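Local structure of TRAP-type transporter, periplasmic component (Cupriavidus necator, 4P8B) at residues Gly153-Ser158 against Gln214-Ser219; Val157-Arg162 against Lys171-Arg176. The protein binds (S)-2-acetolactate and, as the periplasmic component of a TRAP-type transporter, probably delivers such a solute to its membrane partners. One frame throughout, in Å; residues are numbered along the deposited sequence.

Contact 1 of 2, residues Gly153-Ser158 against Gln214-Ser219; sequences GFREVS and QENPQS. With X2X ((2S)-2-hydroxy-2-methyl-3-oxobutanoic acid), chain D.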
loop_
_atom_site.group_PDB
_atom_site.type_symbol
_atom_site.label_atom_id
_atom_site.label_comp_id
_atom_site.label_asym_id
_atom_site.label_seq_id
_atom_site.Cartn_x
_atom_site.Cartn_y
_atom_site.Cartn_z
ATOM N N GLY A 153 1.418 -4.005 2.677
ATOM C CA GLY A 153 1.600 -4.497 4.025
ATOM C C GLY A 153 1.839 -3.426 5.039
ATOM O O GLY A 153 1.712 -2.247 4.775
ATOM N N PHE A 154 2.159 -3.859 6.250
ATOM C CA PHE A 154 2.493 -2.939 7.346
ATOM C C PHE A 154 3.794 -2.219 7.052
ATOM O O PHE A 154 4.820 -2.857 6.720
ATOM C CB PHE A 154 2.550 -3.664 8.700
ATOM C CG PHE A 154 1.191 -3.893 9.288
ATOM C CD1 PHE A 154 0.547 -2.879 9.956
ATOM C CD2 PHE A 154 0.555 -5.103 9.134
ATOM C CE1 PHE A 154 -0.734 -3.071 10.486
ATOM C CE2 PHE A 154 -0.721 -5.298 9.648
ATOM C CZ PHE A 154 -1.354 -4.280 10.325
ATOM N N ARG A 155 3.760 -0.901 7.150
ATOM C CA ARG A 155 4.847 -0.067 6.649
ATOM C C ARG A 155 5.801 0.286 7.789
ATOM O O ARG A 155 5.490 1.096 8.646
ATOM C CB ARG A 155 4.281 1.180 5.963
ATOM C CG ARG A 155 3.353 0.839 4.804
ATOM C CD ARG A 155 2.776 2.059 4.113
ATOM N NE ARG A 155 3.771 2.846 3.373
ATOM C CZ ARG A 155 4.155 2.632 2.127
ATOM N NH1 ARG A 155 3.692 1.602 1.452
ATOM N NH2 ARG A 155 5.037 3.434 1.560
ATOM N N GLU A 156 6.958 -0.378 7.800
ATOM C CA GLU A 156 7.929 -0.258 8.882
ATOM C C GLU A 156 8.937 0.837 8.544
ATOM O O GLU A 156 9.386 0.941 7.394
ATOM C CB GLU A 156 8.605 -1.609 9.133
ATOM C CG GLU A 156 7.647 -2.809 9.188
ATOM C CD GLU A 156 6.560 -2.707 10.244
ATOM O OE1 GLU A 156 6.455 -1.698 10.954
ATOM O OE2 GLU A 156 5.768 -3.682 10.346
ATOM N N VAL A 157 9.276 1.654 9.520
ATOM C CA VAL A 157 10.179 2.786 9.312
ATOM C C VAL A 157 11.649 2.377 9.395
ATOM O O VAL A 157 12.062 1.659 10.313
ATOM C CB VAL A 157 9.828 3.954 10.284
ATOM C CG1 VAL A 157 9.989 3.549 11.770
ATOM C CG2 VAL A 157 10.662 5.187 9.988
ATOM N N SER A 158 12.424 2.791 8.401
ATOM C CA SER A 158 13.852 2.532 8.370
ATOM C C SER A 158 14.604 3.834 8.244
ATOM O O SER A 158 14.081 4.838 7.783
ATOM C CB SER A 158 14.236 1.618 7.213
ATOM O OG SER A 158 14.108 2.262 5.942
ATOM N N GLN A 214 12.867 5.984 5.213
ATOM C CA GLN A 214 11.656 5.734 4.457
ATOM C C GLN A 214 10.766 4.796 5.281
ATOM O O GLN A 214 11.108 4.459 6.422
ATOM C CB GLN A 214 12.002 5.127 3.071
ATOM C CG GLN A 214 12.680 3.773 3.114
ATOM C CD GLN A 214 11.723 2.607 3.175
ATOM O OE1 GLN A 214 10.845 2.491 2.316
ATOM N NE2 GLN A 214 11.891 1.711 4.133
ATOM N N GLU A 215 9.643 4.365 4.711
ATOM C CA GLU A 215 8.738 3.470 5.399
ATOM C C GLU A 215 8.019 2.624 4.368
ATOM O O GLU A 215 7.556 3.138 3.353
ATOM C CB GLU A 215 7.747 4.275 6.276
ATOM C CG GLU A 215 7.135 5.519 5.618
ATOM C CD GLU A 215 5.966 5.211 4.687
ATOM O OE1 GLU A 215 4.977 4.606 5.153
ATOM O OE2 GLU A 215 6.024 5.582 3.481
ATOM N N ASN A 216 7.982 1.320 4.570
ATOM C CA ASN A 216 7.433 0.421 3.538
ATOM C C ASN A 216 7.277 -0.979 4.107
ATOM O O ASN A 216 7.872 -1.313 5.148
ATOM C CB ASN A 216 8.365 0.345 2.312
ATOM C CG ASN A 216 7.822 1.076 1.094
ATOM O OD1 ASN A 216 6.743 0.766 0.613
ATOM N ND2 ASN A 216 8.585 2.020 0.568
ATOM N N PRO A 217 6.461 -1.819 3.464
ATOM C CA PRO A 217 6.337 -3.190 3.944
ATOM C C PRO A 217 7.646 -3.962 3.866
ATOM O O PRO A 217 8.538 -3.669 3.045
ATOM C CB PRO A 217 5.258 -3.783 3.015
ATOM C CG PRO A 217 4.546 -2.613 2.480
ATOM C CD PRO A 217 5.600 -1.568 2.299
ATOM N N GLN A 218 7.753 -5.008 4.679
ATOM C CA GLN A 218 8.937 -5.825 4.680
ATOM C C GLN A 218 9.247 -6.386 3.304
ATOM O O GLN A 218 10.392 -6.450 2.905
ATOM C CB GLN A 218 8.803 -6.967 5.686
ATOM C CG GLN A 218 10.093 -7.761 5.895
ATOM C CD GLN A 218 10.312 -8.827 4.863
ATOM O OE1 GLN A 218 9.381 -9.242 4.179
ATOM N NE2 GLN A 218 11.564 -9.275 4.716
ATOM N N SER A 219 8.230 -6.785 2.560
ATOM C CA SER A 219 8.505 -7.422 1.284
ATOM C C SER A 219 9.107 -6.455 0.261
ATOM O O SER A 219 9.840 -6.878 -0.627
ATOM C CB SER A 219 7.251 -8.083 0.725
ATOM O OG SER A 219 6.248 -7.123 0.465
HETATM O OAD X2X D . 5.958 4.371 -2.989
HETATM C CAH X2X D . 5.936 3.413 -2.151
HETATM O OAE X2X D . 6.554 3.486 -1.049
HETATM C CAI X2X D . 5.160 2.172 -2.449
HETATM C CAB X2X D . 5.850 1.441 -3.581
HETATM O OAF X2X D . 4.953 1.414 -1.292
HETATM C CAG X2X D . 3.809 2.651 -2.877
HETATM O OAC X2X D . 3.527 2.726 -4.073
HETATM C CAA X2X D . 2.809 3.070 -1.853
HETATM O O HOH W 1 5.593 -5.421 6.574
HETATM O O HOH W 2 10.637 -0.741 5.464
#
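R155 and E215 face each other where strands 156-159 and 213-216 pair antiparallel in a mixed sheet of this TRAP solute-binding protein, at the wall of its ligand pocket. E156 with N216 and S158 with Q214 are hydrogen-bonded pairs, and V157 with E215 is the non-hydrogen-bonded pair between them, its CA atoms 4.2 Å apart.

The tight part lies round the arginine. The R155 chain bends at chi3 (68°), and its guanidinium grips the E215 carboxylate side-on: R155 NE donates to E215 OE1 at 2.8 Å and R155 NH2 to E215 OE2 at 3.0 Å, with the two flat groups 43° apart. OE1 also accepts from Y239, and D242 makes a salt bridge with NH1, so acidic partners on all three nitrogens fix the guanidinium's rotation. Acetolactate then takes NH1 with its hydroxyl OAF and NH2 with its carboxylate OAE. Asparagine suits position 216 because its amide can both give and take: N216 OD1 accepts from ligand OAF at 2.7 Å. Its ND2 donates to OAE and to Q214 OE1, tying the amide to its own strand. Beyond N216, strand pairing gives way to a close CA-H...O contact from P217 CA to F154 O (3.2 Å). G153, at a positive phi that suits glycine, lets P217 CG come within 3.4 Å of G153 N.

The looser places are water-bridged, though buried. One water joins F154 O to Q218 N, at the start of helix 218-223; a second joins E156 O, N216 O and Q214 NE2. At the far end Q214 folds back through chi2 (87°), and Q214 NE2 donates to S158 OG at 2.9 Å, the hydroxyl lying in the amide plane and also bonded to Q231.

Contact 2 of 2, residues Val157-Arg162 against Lys171-Arg176; sequences VSNSKR and KGMKLR. With X2X ((2S)-2-hydroxy-2-methyl-3-oxobutanoic acid), chain D.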
loop_
_atom_site.group_PDB
_atom_site.type_symbol
_atom_site.label_atom_id
_atom_site.label_comp_id
_atom_site.label_asym_id
_atom_site.label_seq_id
_atom_site.Cartn_x
_atom_site.Cartn_y
_atom_site.Cartn_z
ATOM N N VAL A 157 9.276 1.654 9.520
ATOM C CA VAL A 157 10.179 2.786 9.312
ATOM C C VAL A 157 11.649 2.377 9.395
ATOM O O VAL A 157 12.062 1.659 10.313
ATOM C CB VAL A 157 9.828 3.954 10.284
ATOM C CG1 VAL A 157 9.989 3.549 11.770
ATOM C CG2 VAL A 157 10.662 5.187 9.988
ATOM N N SER A 158 12.424 2.791 8.401
ATOM C CA SER A 158 13.852 2.532 8.370
ATOM C C SER A 158 14.604 3.834 8.244
ATOM O O SER A 158 14.081 4.838 7.783
ATOM C CB SER A 158 14.236 1.618 7.213
ATOM O OG SER A 158 14.108 2.262 5.942
ATOM N N ASN A 159 15.868 3.799 8.639
ATOM C CA ASN A 159 16.756 4.930 8.427
ATOM C C ASN A 159 18.217 4.503 8.542
ATOM O O ASN A 159 18.493 3.349 8.900
ATOM C CB ASN A 159 16.438 6.078 9.397
ATOM C CG ASN A 159 16.976 5.856 10.788
ATOM O OD1 ASN A 159 17.980 6.452 11.175
ATOM N ND2 ASN A 159 16.287 5.033 11.573
ATOM N N SER A 160 19.121 5.417 8.205
ATOM C CA SER A 160 20.549 5.115 8.198
ATOM C C SER A 160 21.289 5.584 9.460
ATOM O O SER A 160 22.481 5.277 9.626
ATOM C CB SER A 160 21.217 5.774 7.006
ATOM O OG SER A 160 21.218 7.176 7.183
ATOM N N LYS A 161 20.604 6.326 10.332
ATOM C CA LYS A 161 21.283 7.023 11.427
ATOM C C LYS A 161 21.216 6.364 12.778
ATOM O O LYS A 161 22.241 6.281 13.454
ATOM C CB LYS A 161 20.749 8.449 11.562
ATOM C CG LYS A 161 21.165 9.337 10.391
ATOM C CD LYS A 161 20.904 10.799 10.678
ATOM C CE LYS A 161 21.536 11.693 9.618
ATOM N NZ LYS A 161 21.205 13.127 9.856
ATOM N N ARG A 162 20.032 5.973 13.221
ATOM C CA ARG A 162 19.889 5.516 14.604
ATOM C C ARG A 162 18.638 4.704 14.812
ATOM O O ARG A 162 17.684 4.753 14.042
ATOM C CB ARG A 162 19.874 6.718 15.566
ATOM C CG ARG A 162 18.733 7.696 15.302
ATOM C CD ARG A 162 18.765 8.863 16.294
ATOM N NE ARG A 162 17.783 9.906 15.998
ATOM C CZ ARG A 162 17.945 10.889 15.111
ATOM N NH1 ARG A 162 19.061 10.984 14.390
ATOM N NH2 ARG A 162 16.979 11.782 14.933
ATOM N N LYS A 171 13.321 13.124 15.764
ATOM C CA LYS A 171 13.422 14.564 15.647
ATOM C C LYS A 171 14.440 14.932 14.574
ATOM O O LYS A 171 15.580 14.468 14.597
ATOM C CB LYS A 171 13.793 15.220 16.976
ATOM C CG LYS A 171 13.793 16.735 16.883
ATOM C CD LYS A 171 13.679 17.406 18.235
ATOM C CE LYS A 171 14.984 17.335 19.001
ATOM N NZ LYS A 171 15.353 18.658 19.589
ATOM N N GLY A 172 14.002 15.753 13.627
ATOM C CA GLY A 172 14.867 16.239 12.566
ATOM C C GLY A 172 15.171 15.249 11.455
ATOM O O GLY A 172 15.855 15.601 10.506
HETATM N N MSE A 173 14.673 14.021 11.547
HETATM C CA MSE A 173 15.004 13.005 10.557
HETATM C C MSE A 173 14.326 13.290 9.219
HETATM O O MSE A 173 13.126 13.581 9.170
HETATM C CB MSE A 173 14.596 11.640 11.091
HETATM C CG MSE A 173 15.155 10.444 10.390
HETATM SE SE MSE A 173 14.854 8.858 11.479
HETATM C CE MSE A 173 16.353 8.948 12.672
ATOM N N LYS A 174 15.094 13.187 8.135
ATOM C CA LYS A 174 14.587 13.440 6.795
ATOM C C LYS A 174 14.052 12.140 6.231
ATOM O O LYS A 174 14.784 11.300 5.730
ATOM C CB LYS A 174 15.694 13.988 5.899
ATOM C CG LYS A 174 16.257 15.309 6.367
ATOM C CD LYS A 174 17.366 15.796 5.414
ATOM C CE LYS A 174 17.996 17.098 5.881
ATOM N NZ LYS A 174 18.672 16.972 7.202
ATOM N N LEU A 175 12.756 11.945 6.361
ATOM C CA LEU A 175 12.150 10.683 5.978
ATOM C C LEU A 175 11.340 10.867 4.712
ATOM O O LEU A 175 10.534 11.775 4.614
ATOM C CB LEU A 175 11.263 10.154 7.098
ATOM C CG LEU A 175 12.071 9.745 8.336
ATOM C CD1 LEU A 175 11.116 9.369 9.462
ATOM C CD2 LEU A 175 13.030 8.601 8.015
ATOM N N ARG A 176 11.596 10.031 3.719
ATOM C CA ARG A 176 10.749 10.039 2.539
ATOM C C ARG A 176 9.398 9.420 2.843
ATOM O O ARG A 176 9.320 8.372 3.474
ATOM C CB ARG A 176 11.433 9.284 1.398
ATOM C CG ARG A 176 10.605 9.173 0.115
ATOM C CD ARG A 176 9.782 7.909 0.148
ATOM N NE ARG A 176 8.945 7.780 -1.038
ATOM C CZ ARG A 176 8.212 6.706 -1.302
ATOM N NH1 ARG A 176 8.207 5.667 -0.490
ATOM N NH2 ARG A 176 7.484 6.678 -2.415
HETATM O OAD X2X D . 5.958 4.371 -2.989
HETATM C CAH X2X D . 5.936 3.413 -2.151
HETATM O OAE X2X D . 6.554 3.486 -1.049
HETATM C CAI X2X D . 5.160 2.172 -2.449
HETATM C CAB X2X D . 5.850 1.441 -3.581
HETATM O OAF X2X D . 4.953 1.414 -1.292
HETATM C CAG X2X D . 3.809 2.651 -2.877
HETATM O OAC X2X D . 3.527 2.726 -4.073
HETATM C CAA X2X D . 2.809 3.070 -1.853
HETATM O O HOH W 3 18.609 14.106 9.977
#
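This is a side-chain contact between two chain segments that do not pair as strands: the end of strand 156-159 with the turn after it, against the lead-in to strand 174-177. The short strand axes stay 8.6 Å apart, so side chains fill the gap, chiefly the selenomethionine M173 between N159 and R162.

The N159 amide is held by three hydrogen bonds of its own turn. Its OD1 accepts from K161 N, which makes an Asx turn, and from R162 N, which makes an Asx motif; its ND2 donates to R162 O in the plane of both groups. Asparagine, carrying acceptor and donor on one short side chain, is well suited to this. M173 crosses it at about a right angle, M173 SE lying 3.7 Å from N159 CG. A bend at chi3 (-84°) turns M173 CE over the centre of the R162 guanidinium, 3.5 Å from R162 CZ and 3.3 Å from N159 OD1. Methionine's long unbranched chain lets its terminal methyl fit between OD1 and the guanidinium face, with SE at the sulfur position. R162, extended from CG to NE, also donates from NE to D169 O.

Deeper in, L175 CD1 meets V157 CG2 at 4.2 Å, an apolar pair suited to the buried end. At the surface a water links K161 NZ to G172 O. Strand 233-235 lies along V157, S158 and N159, while strand 174-177, paired in parallel with 193-196, carries R176 on to the ligand carboxylate.

In the fold
Contacts 1 and 2 have their centres 13 Å apart on the same side of the chain's centre, and both draw on strand 156-159. Along the chain, 153-158 overlaps 157-162 at V157 and S158, then comes 171-176 and finally 214-219. Strand 156-159 pairs with 213-216 within its sheet and packs through side chains against the start of 174-177, a strand of another sheet. The two contacts touch directly, Q214 N lying 3.8 Å from L175 CD2. Strand 156-159, which directly follows R155, thus joins the strands that carry N216 and R176. All three residues bind the ligand, although R176, which clamps the carboxylate, does not itself touch 157-162.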